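Long-range contacts in citrate synthase (Sulfolobus solfataricus, PDB 1O7X), which belongs to the citrate synthase family, has a largely helical fold and forms a dimer: residues Ser43-Ile48 against Ala172-Leu177; Asn70-Val75 against Ile124-Thr129; Gly99-Ala104 against Ser205-Leu210; Lys111-Asp116 against Tyr349-His354. One frame throughout, in Å; residues are numbered along the deposited sequence.

Overall arrangement
The four contacts tie together helices and loops of a mostly helical chain. Interaction 2 touches two of the others. Ile48 CG2 of interaction 1 packs on Ile124 CD1 at 3.8 Å. Met127 SD lies 4.3 Å from Thr100 CG2 of interaction 3. Interaction 4 lies farthest from the chain centre, about 23 Å, and touches none of the others; its nearest atoms are about 5 Å from interaction 3. Helix 330-352 is the common element: it carries Tyr349-Glu352 of interaction 4, and side chains of the other three contacts pack on it. Along the chain, interaction 2 is nested inside the loop closed by interaction 1. Interactions 3 and 4 reach the second subunit; the others do not.

Interaction 1: Ser43-Ile48 against Ala172-Leu177; sequences SYEETI and AMDKAL
Tyr44 meets Leu177 and Asp174 where helix 44-53 begins beside helix 167-180. The tight part is the tyrosine ring. Leu177 CB sits over one face, 3.5 Å from the ring centroid, as a CH-pi contact, and its CD1 lies 3.5 Å from Tyr44 CD2. With CG anti to the backbone N (chi1 -176°) the ring is directed to the other helix and lies across the leucine side chain at about a right angle. Ile48 CG1 covers the opposite face. Asp174 OD2 accepts from Tyr44 N at 2.7 Å, almost straight at 167°, on the syn side, somewhat out of the carboxylate plane. Glu45 OE1 lies near the like-charged Asp174 OD2, but Glu45 OE2 accepts a hydrogen bond from Phe152 N. This is a helix start gripped twice. Ser43 is the N-cap, and its OG takes Glu46 N at 3.0 Å, while Asp174, from the other helix, takes the N-H of Tyr44. The short segments run nearly parallel, at 23°, with axes 9.4 Å apart. The looser side is formed by the partly exposed Ser43 and Lys175. Lys175 NZ stays 4.3 Å from Ser43 CA. It makes a salt bridge to Asp174 OD1 and is also hydrogen-bonded to Gly42 O.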
loop_
_atom_site.group_PDB
_atom_site.type_symbol
_atom_site.label_atom_id
_atom_site.label_comp_id
_atom_site.label_asym_id
_atom_site.label_seq_id
_atom_site.Cartn_x
_atom_site.Cartn_y
_atom_site.Cartn_z
ATOM N N SER A 43 24.200 -15.420 11.563
ATOM C CA SER A 43 24.104 -14.308 10.649
ATOM C C SER A 43 22.665 -13.914 10.283
ATOM O O SER A 43 21.680 -14.589 10.619
ATOM C CB SER A 43 24.713 -14.779 9.317
ATOM O OG SER A 43 23.754 -15.680 8.773
ATOM N N TYR A 44 22.578 -12.884 9.423
ATOM C CA TYR A 44 21.290 -12.480 8.876
ATOM C C TYR A 44 20.698 -13.631 8.060
ATOM O O TYR A 44 19.517 -13.928 8.180
ATOM C CB TYR A 44 21.351 -11.218 8.015
ATOM C CG TYR A 44 19.980 -10.757 7.540
ATOM C CD1 TYR A 44 18.903 -10.670 8.407
ATOM C CD2 TYR A 44 19.765 -10.425 6.211
ATOM C CE1 TYR A 44 17.669 -10.256 7.985
ATOM C CE2 TYR A 44 18.524 -10.011 5.770
ATOM C CZ TYR A 44 17.475 -9.923 6.663
ATOM O OH TYR A 44 16.227 -9.508 6.222
ATOM N N GLU A 45 21.500 -14.332 7.285
ATOM C CA GLU A 45 21.099 -15.475 6.492
ATOM C C GLU A 45 20.432 -16.569 7.322
ATOM O O GLU A 45 19.433 -17.187 6.926
ATOM C CB GLU A 45 22.331 -16.059 5.789
ATOM C CG GLU A 45 22.833 -15.269 4.603
ATOM C CD GLU A 45 23.979 -14.335 4.913
ATOM O OE1 GLU A 45 24.159 -14.005 6.101
ATOM O OE2 GLU A 45 24.717 -13.924 3.993
ATOM N N GLU A 46 20.960 -16.827 8.513
ATOM C CA GLU A 46 20.426 -17.850 9.391
ATOM C C GLU A 46 19.072 -17.383 9.912
ATOM O O GLU A 46 18.152 -18.175 10.065
ATOM C CB GLU A 46 21.396 -18.173 10.535
ATOM C CG GLU A 46 20.878 -19.336 11.397
ATOM C CD GLU A 46 21.671 -19.521 12.672
ATOM O OE1 GLU A 46 21.889 -18.509 13.356
ATOM O OE2 GLU A 46 22.098 -20.647 12.991
ATOM N N THR A 47 18.931 -16.073 10.124
ATOM C CA THR A 47 17.667 -15.477 10.543
ATOM C C THR A 47 16.663 -15.518 9.396
ATOM O O THR A 47 15.443 -15.637 9.609
ATOM C CB THR A 47 17.863 -14.042 11.054
ATOM O OG1 THR A 47 18.870 -14.034 12.066
ATOM C CG2 THR A 47 16.561 -13.513 11.635
ATOM N N ILE A 48 17.152 -15.446 8.160
ATOM C CA ILE A 48 16.219 -15.561 7.039
ATOM C C ILE A 48 15.639 -16.974 7.103
ATOM O O ILE A 48 14.438 -17.110 7.332
ATOM C CB ILE A 48 16.868 -15.295 5.692
ATOM C CG1 ILE A 48 17.309 -13.834 5.607
ATOM C CG2 ILE A 48 15.894 -15.629 4.582
ATOM C CD1 ILE A 48 18.292 -13.614 4.487
ATOM N N ALA A 172 28.739 -5.385 11.556
ATOM C CA ALA A 172 27.773 -4.399 12.058
ATOM C C ALA A 172 26.563 -4.363 11.131
ATOM O O ALA A 172 25.438 -4.472 11.628
ATOM C CB ALA A 172 28.427 -3.065 12.327
ATOM N N MET A 173 26.760 -4.337 9.819
ATOM C CA MET A 173 25.644 -4.384 8.891
ATOM C C MET A 173 24.821 -5.655 9.121
ATOM O O MET A 173 23.603 -5.557 9.316
ATOM C CB MET A 173 26.066 -4.341 7.417
ATOM C CG MET A 173 24.859 -4.047 6.511
ATOM S SD MET A 173 24.083 -2.497 7.013
ATOM C CE MET A 173 22.363 -2.918 7.171
ATOM N N ASP A 174 25.454 -6.820 9.080
ATOM C CA ASP A 174 24.822 -8.108 9.289
ATOM C C ASP A 174 24.063 -8.247 10.601
ATOM O O ASP A 174 23.026 -8.921 10.632
ATOM C CB ASP A 174 25.877 -9.222 9.178
ATOM C CG ASP A 174 25.354 -10.596 9.572
ATOM O OD1 ASP A 174 25.637 -11.042 10.714
ATOM O OD2 ASP A 174 24.637 -11.219 8.747
ATOM N N LYS A 175 24.528 -7.659 11.699
ATOM C CA LYS A 175 23.823 -7.767 12.979
ATOM C C LYS A 175 22.615 -6.826 13.016
ATOM O O LYS A 175 21.561 -7.128 13.582
ATOM C CB LYS A 175 24.713 -7.490 14.191
ATOM C CG LYS A 175 25.922 -8.378 14.334
ATOM C CD LYS A 175 25.607 -9.842 14.097
ATOM C CE LYS A 175 26.916 -10.584 13.854
ATOM N NZ LYS A 175 26.644 -11.871 13.146
ATOM N N ALA A 176 22.810 -5.694 12.328
ATOM C CA ALA A 176 21.767 -4.700 12.159
ATOM C C ALA A 176 20.515 -5.351 11.551
ATOM O O ALA A 176 19.415 -5.129 12.044
ATOM C CB ALA A 176 22.238 -3.587 11.238
ATOM N N LEU A 177 20.736 -6.145 10.516
ATOM C CA LEU A 177 19.706 -6.841 9.777
ATOM C C LEU A 177 18.910 -7.797 10.649
ATOM O O LEU A 177 17.668 -7.775 10.619
ATOM C CB LEU A 177 20.278 -7.545 8.549
ATOM C CG LEU A 177 20.954 -6.670 7.482
ATOM C CD1 LEU A 177 21.648 -7.517 6.436
ATOM C CD2 LEU A 177 19.953 -5.731 6.831
#

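Interaction 2: Asn70-Val75 against Ile124-Thr129; sequences NEEYEV and IAKMAT
Lys126 reaches from its helix into the loop at Glu72-Glu74, and its ammonium group is gripped three times there. NZ donates to Glu72 O at 2.8 Å, to Glu74 O at 3.0 Å and to Glu72 OE1 at 3.0 Å, the last as a salt bridge. NZ lies almost in line with the C=O of Glu74 (167°) and with the C-O of Glu72 OE1, but 51° above the carbonyl plane of Glu72. The side chain bends at chi2, chi3 and chi4 to bring NZ to all of them, while its CG and CB run along Val75 CG1. Glu72 bends as well, at chi2, which brings OE1 round to the lysine. Its other oxygen, OE2, has a long, weak ion pair with Lys68. The carbonyl between the two lysine acceptors is also satisfied. Thr129 OG1 donates to Tyr73 O at 2.7 Å, tilted 28° from the carbonyl plane. Beside it the apolar branches close up. Val75 CG1 and Thr129 CG2 meet tip to tip at 3.6 Å. The Tyr73 ring turns its edge to the helix, with CD2 3.8 Å from Ala125 CB. Asn70 OD1 lies at the same ring's edge, in its plane, and accepts from Ser149 N. Phe152 of helix 152-161 also packs on Tyr73. Three carbonyls and one carboxylate thus fasten the loop between helices 59-70 and 77-85 to helix 116-138, within the mainly helical packing of the citrate synthase fold.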
loop_
_atom_site.group_PDB
_atom_site.type_symbol
_atom_site.label_atom_id
_atom_site.label_comp_id
_atom_site.label_asym_id
_atom_site.label_seq_id
_atom_site.Cartn_x
_atom_site.Cartn_y
_atom_site.Cartn_z
ATOM N N ASN A 70 22.565 -15.422 -3.542
ATOM C CA ASN A 70 23.561 -15.086 -4.544
ATOM C C ASN A 70 23.138 -15.122 -6.008
ATOM O O ASN A 70 23.684 -14.365 -6.818
ATOM C CB ASN A 70 24.790 -15.988 -4.389
ATOM C CG ASN A 70 25.772 -15.509 -3.346
ATOM O OD1 ASN A 70 25.921 -14.319 -3.048
ATOM N ND2 ASN A 70 26.467 -16.488 -2.753
ATOM N N GLU A 71 22.200 -15.970 -6.394
ATOM C CA GLU A 71 21.656 -16.087 -7.717
ATOM C C GLU A 71 20.594 -15.038 -8.035
ATOM O O GLU A 71 20.063 -15.030 -9.145
ATOM C CB GLU A 71 20.935 -17.451 -7.834
ATOM C CG GLU A 71 21.816 -18.538 -8.394
ATOM C CD GLU A 71 21.190 -19.864 -8.745
ATOM O OE1 GLU A 71 20.037 -20.165 -8.378
ATOM O OE2 GLU A 71 21.926 -20.631 -9.426
ATOM N N GLU A 72 20.192 -14.234 -7.060
ATOM C CA GLU A 72 19.049 -13.356 -7.188
ATOM C C GLU A 72 19.228 -11.871 -6.974
ATOM O O GLU A 72 18.213 -11.190 -6.759
ATOM C CB GLU A 72 18.041 -13.871 -6.135
ATOM C CG GLU A 72 17.383 -15.200 -6.374
ATOM C CD GLU A 72 16.557 -15.295 -7.635
ATOM O OE1 GLU A 72 16.313 -14.289 -8.339
ATOM O OE2 GLU A 72 16.141 -16.440 -7.942
ATOM N N TYR A 73 20.421 -11.302 -7.052
ATOM C CA TYR A 73 20.588 -9.870 -6.838
ATOM C C TYR A 73 20.228 -9.040 -8.061
ATOM O O TYR A 73 19.746 -7.910 -7.928
ATOM C CB TYR A 73 21.997 -9.505 -6.387
ATOM C CG TYR A 73 22.344 -9.944 -4.982
ATOM C CD1 TYR A 73 23.343 -10.901 -4.796
ATOM C CD2 TYR A 73 21.724 -9.434 -3.849
ATOM C CE1 TYR A 73 23.708 -11.332 -3.537
ATOM C CE2 TYR A 73 22.083 -9.855 -2.591
ATOM C CZ TYR A 73 23.076 -10.799 -2.438
ATOM O OH TYR A 73 23.458 -11.247 -1.189
ATOM N N GLU A 74 20.504 -9.581 -9.240
ATOM C CA GLU A 74 20.231 -8.859 -10.478
ATOM C C GLU A 74 18.761 -8.455 -10.533
ATOM O O GLU A 74 17.896 -9.226 -10.136
ATOM C CB GLU A 74 20.570 -9.677 -11.715
ATOM C CG GLU A 74 21.030 -8.891 -12.936
ATOM C CD GLU A 74 21.569 -9.790 -14.040
ATOM O OE1 GLU A 74 21.554 -11.038 -13.878
ATOM O OE2 GLU A 74 22.016 -9.271 -15.090
ATOM N N VAL A 75 18.532 -7.211 -10.918
ATOM C CA VAL A 75 17.210 -6.672 -11.145
ATOM C C VAL A 75 17.162 -6.161 -12.590
ATOM O O VAL A 75 18.129 -5.565 -13.076
ATOM C CB VAL A 75 16.772 -5.556 -10.185
ATOM C CG1 VAL A 75 16.878 -5.997 -8.732
ATOM C CG2 VAL A 75 17.519 -4.239 -10.365
ATOM N N ILE A 124 14.180 -10.797 -0.896
ATOM C CA ILE A 124 15.141 -10.239 0.066
ATOM C C ILE A 124 16.378 -9.739 -0.647
ATOM O O ILE A 124 16.844 -8.620 -0.433
ATOM C CB ILE A 124 15.457 -11.276 1.148
ATOM C CG1 ILE A 124 14.252 -11.378 2.102
ATOM C CG2 ILE A 124 16.674 -10.932 1.972
ATOM C CD1 ILE A 124 14.296 -12.576 3.022
ATOM N N ALA A 125 16.908 -10.535 -1.568
ATOM C CA ALA A 125 18.078 -10.198 -2.361
ATOM C C ALA A 125 17.824 -9.016 -3.292
ATOM O O ALA A 125 18.661 -8.113 -3.424
ATOM C CB ALA A 125 18.540 -11.445 -3.115
ATOM N N LYS A 126 16.641 -8.965 -3.924
ATOM C CA LYS A 126 16.390 -7.802 -4.788
ATOM C C LYS A 126 16.206 -6.558 -3.944
ATOM O O LYS A 126 16.581 -5.473 -4.423
ATOM C CB LYS A 126 15.311 -8.113 -5.798
ATOM C CG LYS A 126 15.811 -9.204 -6.730
ATOM C CD LYS A 126 14.795 -10.270 -7.059
ATOM C CE LYS A 126 14.972 -10.737 -8.482
ATOM N NZ LYS A 126 16.296 -11.327 -8.788
ATOM N N MET A 127 15.713 -6.659 -2.707
ATOM C CA MET A 127 15.606 -5.487 -1.859
ATOM C C MET A 127 16.997 -4.923 -1.562
ATOM O O MET A 127 17.234 -3.717 -1.687
ATOM C CB MET A 127 14.859 -5.739 -0.549
ATOM C CG MET A 127 13.368 -5.487 -0.619
ATOM S SD MET A 127 12.764 -3.803 -0.540
ATOM C CE MET A 127 14.086 -2.811 -1.178
ATOM N N ALA A 128 17.976 -5.793 -1.283
ATOM C CA ALA A 128 19.339 -5.294 -1.114
ATOM C C ALA A 128 19.777 -4.467 -2.315
ATOM O O ALA A 128 20.395 -3.404 -2.146
ATOM C CB ALA A 128 20.310 -6.431 -0.857
ATOM N N THR A 129 19.524 -4.932 -3.529
ATOM C CA THR A 129 19.866 -4.187 -4.747
ATOM C C THR A 129 19.123 -2.847 -4.800
ATOM O O THR A 129 19.721 -1.789 -5.027
ATOM C CB THR A 129 19.536 -5.045 -5.986
ATOM O OG1 THR A 129 20.399 -6.188 -5.939
ATOM C CG2 THR A 129 19.737 -4.334 -7.299
#

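Interaction 3: Gly99-Ala104 against Ser205-Leu210; sequences GTAALA and SLTAAL
An antiparallel helix pair brings Thr100 and Ala101 of helix 92-106 against Thr207 and Leu210 of helix 202-213. The short segments run at 164° with axes 8.8 Å apart, consistent with threonines and an alanine at the centre of the contact. The two threonines slide past each other in opposite directions, and their hydroxyls, Thr100 OG1 and Thr207 OG1, lie 3.2 Å apart. The bond is weak at best, since the Thr100 OG1 proton can go instead to a carbonyl of its own helix, Leu96 O or Glu97 O. Thr207 OG1 is hydrogen-bonded to Tyr203 O. With a chi1 of 36°, Thr100 OG1 sits between its backbone N and carbonyl carbon. Its methyl, Thr100 CG2, stands beside the backbone N and is 3.9 Å from Leu210 CD1. That leucine methyl also touches the hydroxyl, so Leu210 meets both branches of the threonine. Ala101 CB lies beside the other hydroxyl, 4.1 Å from Thr207 OG1. The pair lies at the dimer interface: Thr207 packs on Thr207 of the second subunit, and Ala104 on Glu97 of that subunit. This is consistent with the sandwich of antiparallel helix pairs that joins citrate synthase dimers. Within the chain, helix 116-138 meets Thr100 and Leu206, helix 330-352 packs on Leu206 and Leu210 through Trp342, and helix 187-197 lies against Ala208 and Ala209.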
loop_
_atom_site.group_PDB
_atom_site.type_symbol
_atom_site.label_atom_id
_atom_site.label_comp_id
_atom_site.label_asym_id
_atom_site.label_seq_id
_atom_site.Cartn_x
_atom_site.Cartn_y
_atom_site.Cartn_z
ATOM N N GLY A 99 10.361 1.307 -6.969
ATOM C CA GLY A 99 11.095 0.114 -7.337
ATOM C C GLY A 99 10.317 -1.165 -7.049
ATOM O O GLY A 99 10.394 -2.111 -7.847
ATOM N N THR A 100 9.567 -1.216 -5.944
ATOM C CA THR A 100 8.822 -2.443 -5.655
ATOM C C THR A 100 7.597 -2.551 -6.551
ATOM O O THR A 100 7.225 -3.637 -6.994
ATOM C CB THR A 100 8.458 -2.504 -4.163
ATOM O OG1 THR A 100 8.170 -1.159 -3.744
ATOM C CG2 THR A 100 9.614 -3.028 -3.326
ATOM N N ALA A 101 6.971 -1.401 -6.834
ATOM C CA ALA A 101 5.890 -1.346 -7.804
ATOM C C ALA A 101 6.444 -1.736 -9.176
ATOM O O ALA A 101 5.825 -2.541 -9.899
ATOM C CB ALA A 101 5.214 0.017 -7.852
ATOM N N ALA A 102 7.625 -1.213 -9.541
ATOM C CA ALA A 102 8.122 -1.624 -10.875
ATOM C C ALA A 102 8.259 -3.134 -10.880
ATOM O O ALA A 102 7.530 -3.774 -11.636
ATOM C CB ALA A 102 9.277 -0.804 -11.381
ATOM N N LEU A 103 8.963 -3.758 -9.943
ATOM C CA LEU A 103 9.045 -5.222 -9.866
ATOM C C LEU A 103 7.720 -5.975 -9.789
ATOM O O LEU A 103 7.536 -7.064 -10.363
ATOM C CB LEU A 103 9.907 -5.589 -8.653
ATOM C CG LEU A 103 11.427 -5.422 -8.806
ATOM C CD1 LEU A 103 12.106 -5.413 -7.445
ATOM C CD2 LEU A 103 11.930 -6.558 -9.674
ATOM N N ALA A 104 6.707 -5.442 -9.119
ATOM C CA ALA A 104 5.417 -6.109 -9.013
ATOM C C ALA A 104 4.764 -6.274 -10.383
ATOM O O ALA A 104 4.169 -7.307 -10.679
ATOM C CB ALA A 104 4.489 -5.333 -8.098
ATOM N N SER A 205 2.538 -6.252 -1.821
ATOM C CA SER A 205 2.330 -6.105 -0.376
ATOM C C SER A 205 3.450 -5.269 0.231
ATOM O O SER A 205 3.300 -4.431 1.115
ATOM C CB SER A 205 2.171 -7.490 0.245
ATOM O OG SER A 205 1.495 -8.310 -0.684
ATOM N N LEU A 206 4.655 -5.507 -0.299
ATOM C CA LEU A 206 5.785 -4.688 0.153
ATOM C C LEU A 206 5.513 -3.224 -0.199
ATOM O O LEU A 206 5.625 -2.335 0.652
ATOM C CB LEU A 206 7.080 -5.264 -0.394
ATOM C CG LEU A 206 7.711 -6.423 0.397
ATOM C CD1 LEU A 206 8.959 -6.945 -0.310
ATOM C CD2 LEU A 206 8.104 -5.996 1.797
ATOM N N THR A 207 5.012 -2.915 -1.398
ATOM C CA THR A 207 4.719 -1.553 -1.814
ATOM C C THR A 207 3.769 -0.980 -0.779
ATOM O O THR A 207 4.019 0.116 -0.269
ATOM C CB THR A 207 4.203 -1.464 -3.258
ATOM O OG1 THR A 207 5.144 -1.975 -4.218
ATOM C CG2 THR A 207 3.935 -0.023 -3.681
ATOM N N ALA A 208 2.720 -1.705 -0.409
ATOM C CA ALA A 208 1.792 -1.245 0.614
ATOM C C ALA A 208 2.491 -0.900 1.937
ATOM O O ALA A 208 2.207 0.172 2.522
ATOM C CB ALA A 208 0.716 -2.294 0.840
ATOM N N ALA A 209 3.353 -1.781 2.459
ATOM C CA ALA A 209 4.112 -1.572 3.673
ATOM C C ALA A 209 5.005 -0.334 3.588
ATOM O O ALA A 209 5.071 0.474 4.511
ATOM C CB ALA A 209 5.084 -2.702 4.004
ATOM N N LEU A 210 5.682 -0.217 2.457
ATOM C CA LEU A 210 6.542 0.927 2.200
ATOM C C LEU A 210 5.768 2.235 2.076
ATOM O O LEU A 210 6.271 3.289 2.499
ATOM C CB LEU A 210 7.337 0.708 0.916
ATOM C CG LEU A 210 8.425 -0.383 0.984
ATOM C CD1 LEU A 210 9.097 -0.495 -0.378
ATOM C CD2 LEU A 210 9.406 -0.082 2.101
#

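Interaction 4: Lys111-Asp116 against Tyr349-His354; sequences KWKEND and YVEEQH
Val350 sits over one face of the Trp112 ring. Its CG2 is 3.7 Å from the centroid of the six-membered ring and only 5° off the normal, a CH-pi contact. The other methyl, CG1, lies 3.7 Å from Trp112 CE3. The valine's first torsion (chi1 -179°) puts CG1 anti to the backbone N, and in this setting both methyls rest on the indole. On the solvent side, Lys113 CG passes Glu351 CG at 4.4 Å. Asp116 lies at the indole edge, with OD2 in the ring plane and modelled 2.9 Å from Glu351 OE1, the carboxylate planes 35° apart. Its OD1 takes a weak bond from Lys113 N, within the same loop. Next come the groups that set the tryptophan in place. Its NE1 is hydrogen-bonded to Ser200 O, Phe110 meets it edge-to-face, and Leu199 touches both Trp112 and Val350. The contact thus joins the loop before helix 116-138 to the end of helix 330-352. Beyond it, His354 packs on Leu217 of the second subunit. So short an approach of the two acids is doubtful at this resolution. If it is real, they might share a proton, or their charges be screened in some other way; the model does not decide.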
loop_
_atom_site.group_PDB
_atom_site.type_symbol
_atom_site.label_atom_id
_atom_site.label_comp_id
_atom_site.label_asym_id
_atom_site.label_seq_id
_atom_site.Cartn_x
_atom_site.Cartn_y
_atom_site.Cartn_z
ATOM N N LYS A 111 2.113 -16.983 -7.955
ATOM C CA LYS A 111 0.989 -17.732 -7.426
ATOM C C LYS A 111 1.126 -18.029 -5.944
ATOM O O LYS A 111 1.995 -18.844 -5.608
ATOM C CB LYS A 111 0.974 -19.088 -8.162
ATOM C CG LYS A 111 -0.375 -19.521 -8.693
ATOM C CD LYS A 111 -0.483 -19.244 -10.196
ATOM C CE LYS A 111 -1.596 -20.052 -10.848
ATOM N NZ LYS A 111 -1.575 -21.480 -10.404
ATOM N N TRP A 112 0.320 -17.482 -5.048
ATOM C CA TRP A 112 0.432 -17.861 -3.645
ATOM C C TRP A 112 0.421 -19.381 -3.507
ATOM O O TRP A 112 -0.111 -20.119 -4.333
ATOM C CB TRP A 112 -0.711 -17.303 -2.789
ATOM C CG TRP A 112 -0.436 -15.869 -2.462
ATOM C CD1 TRP A 112 -0.946 -14.752 -3.048
ATOM C CD2 TRP A 112 0.504 -15.410 -1.477
ATOM N NE1 TRP A 112 -0.407 -13.627 -2.479
ATOM C CE2 TRP A 112 0.475 -13.997 -1.508
ATOM C CE3 TRP A 112 1.347 -16.069 -0.576
ATOM C CZ2 TRP A 112 1.256 -13.222 -0.665
ATOM C CZ3 TRP A 112 2.130 -15.290 0.256
ATOM C CH2 TRP A 112 2.064 -13.887 0.210
ATOM N N LYS A 113 0.984 -19.858 -2.409
ATOM C CA LYS A 113 0.983 -21.251 -2.048
ATOM C C LYS A 113 1.520 -22.174 -3.130
ATOM O O LYS A 113 0.881 -23.171 -3.482
ATOM C CB LYS A 113 -0.431 -21.708 -1.652
ATOM C CG LYS A 113 -0.965 -21.068 -0.387
ATOM C CD LYS A 113 -2.202 -21.778 0.127
ATOM C CE LYS A 113 -3.496 -21.266 -0.463
ATOM N NZ LYS A 113 -4.496 -22.356 -0.709
ATOM N N GLU A 114 2.652 -21.871 -3.718
ATOM C CA GLU A 114 3.322 -22.711 -4.684
ATOM C C GLU A 114 4.734 -22.802 -4.055
ATOM O O GLU A 114 5.068 -23.777 -3.397
ATOM C CB GLU A 114 3.459 -22.201 -6.085
ATOM C CG GLU A 114 2.272 -22.142 -7.011
ATOM C CD GLU A 114 2.700 -22.167 -8.473
ATOM O OE1 GLU A 114 3.874 -21.842 -8.770
ATOM O OE2 GLU A 114 1.857 -22.536 -9.328
ATOM N N ASN A 115 5.402 -21.648 -4.054
ATOM C CA ASN A 115 6.739 -21.579 -3.484
ATOM C C ASN A 115 7.050 -20.278 -2.764
ATOM O O ASN A 115 8.075 -19.630 -2.999
ATOM C CB ASN A 115 7.693 -21.848 -4.656
ATOM C CG ASN A 115 8.781 -22.845 -4.315
ATOM O OD1 ASN A 115 9.440 -23.368 -5.216
ATOM N ND2 ASN A 115 8.991 -23.116 -3.026
ATOM N N ASP A 116 6.232 -19.889 -1.793
ATOM C CA ASP A 116 6.372 -18.669 -1.021
ATOM C C ASP A 116 7.769 -18.431 -0.484
ATOM O O ASP A 116 8.376 -17.386 -0.739
ATOM C CB ASP A 116 5.328 -18.634 0.100
ATOM C CG ASP A 116 3.906 -18.765 -0.416
ATOM O OD1 ASP A 116 3.703 -18.692 -1.653
ATOM O OD2 ASP A 116 2.955 -18.947 0.389
ATOM N N TYR A 349 0.345 -15.526 7.329
ATOM C CA TYR A 349 -1.046 -15.145 7.133
ATOM C C TYR A 349 -1.724 -15.883 5.993
ATOM O O TYR A 349 -2.738 -16.530 6.228
ATOM C CB TYR A 349 -1.123 -13.623 6.934
ATOM C CG TYR A 349 -2.548 -13.119 7.001
ATOM C CD1 TYR A 349 -3.173 -12.969 8.222
ATOM C CD2 TYR A 349 -3.270 -12.835 5.840
ATOM C CE1 TYR A 349 -4.471 -12.521 8.310
ATOM C CE2 TYR A 349 -4.574 -12.384 5.926
ATOM C CZ TYR A 349 -5.168 -12.216 7.157
ATOM O OH TYR A 349 -6.466 -11.792 7.255
ATOM N N VAL A 350 -1.191 -15.871 4.784
ATOM C CA VAL A 350 -1.821 -16.581 3.679
ATOM C C VAL A 350 -1.835 -18.089 3.878
ATOM O O VAL A 350 -2.832 -18.730 3.521
ATOM C CB VAL A 350 -1.152 -16.213 2.338
ATOM C CG1 VAL A 350 -1.812 -16.933 1.166
ATOM C CG2 VAL A 350 -1.173 -14.714 2.070
ATOM N N GLU A 351 -0.795 -18.733 4.403
ATOM C CA GLU A 351 -0.785 -20.183 4.502
ATOM C C GLU A 351 -1.592 -20.791 5.643
ATOM O O GLU A 351 -2.061 -21.932 5.496
ATOM C CB GLU A 351 0.648 -20.716 4.586
ATOM C CG GLU A 351 1.399 -20.666 3.268
ATOM C CD GLU A 351 2.843 -21.133 3.390
ATOM O OE1 GLU A 351 3.674 -20.761 2.518
ATOM O OE2 GLU A 351 3.077 -21.881 4.387
ATOM N N GLU A 352 -1.768 -20.077 6.757
ATOM C CA GLU A 352 -2.488 -20.624 7.879
ATOM C C GLU A 352 -3.729 -19.889 8.326
ATOM O O GLU A 352 -4.647 -20.549 8.854
ATOM C CB GLU A 352 -1.605 -20.648 9.140
ATOM C CG GLU A 352 -0.160 -21.062 8.963
ATOM C CD GLU A 352 0.598 -20.988 10.279
ATOM O OE1 GLU A 352 -0.010 -20.622 11.314
ATOM O OE2 GLU A 352 1.813 -21.286 10.248
ATOM N N GLN A 353 -3.742 -18.573 8.280
ATOM C CA GLN A 353 -4.885 -17.815 8.791
ATOM C C GLN A 353 -5.629 -17.012 7.731
ATOM O O GLN A 353 -6.237 -15.982 8.056
ATOM C CB GLN A 353 -4.281 -16.831 9.801
ATOM C CG GLN A 353 -3.589 -17.398 11.004
ATOM C CD GLN A 353 -3.142 -16.321 11.982
ATOM O OE1 GLN A 353 -3.971 -15.638 12.607
ATOM N NE2 GLN A 353 -1.814 -16.251 12.088
ATOM N N HIS A 354 -5.537 -17.397 6.457
ATOM C CA HIS A 354 -6.093 -16.596 5.394
ATOM C C HIS A 354 -7.518 -16.068 5.577
ATOM O O HIS A 354 -8.468 -16.826 5.477
ATOM C CB HIS A 354 -6.021 -17.267 4.003
ATOM C CG HIS A 354 -6.493 -16.285 2.969
ATOM N ND1 HIS A 354 -5.682 -15.262 2.527
ATOM C CD2 HIS A 354 -7.689 -16.090 2.372
ATOM C CE1 HIS A 354 -6.343 -14.489 1.683
ATOM N NE2 HIS A 354 -7.569 -14.973 1.585
#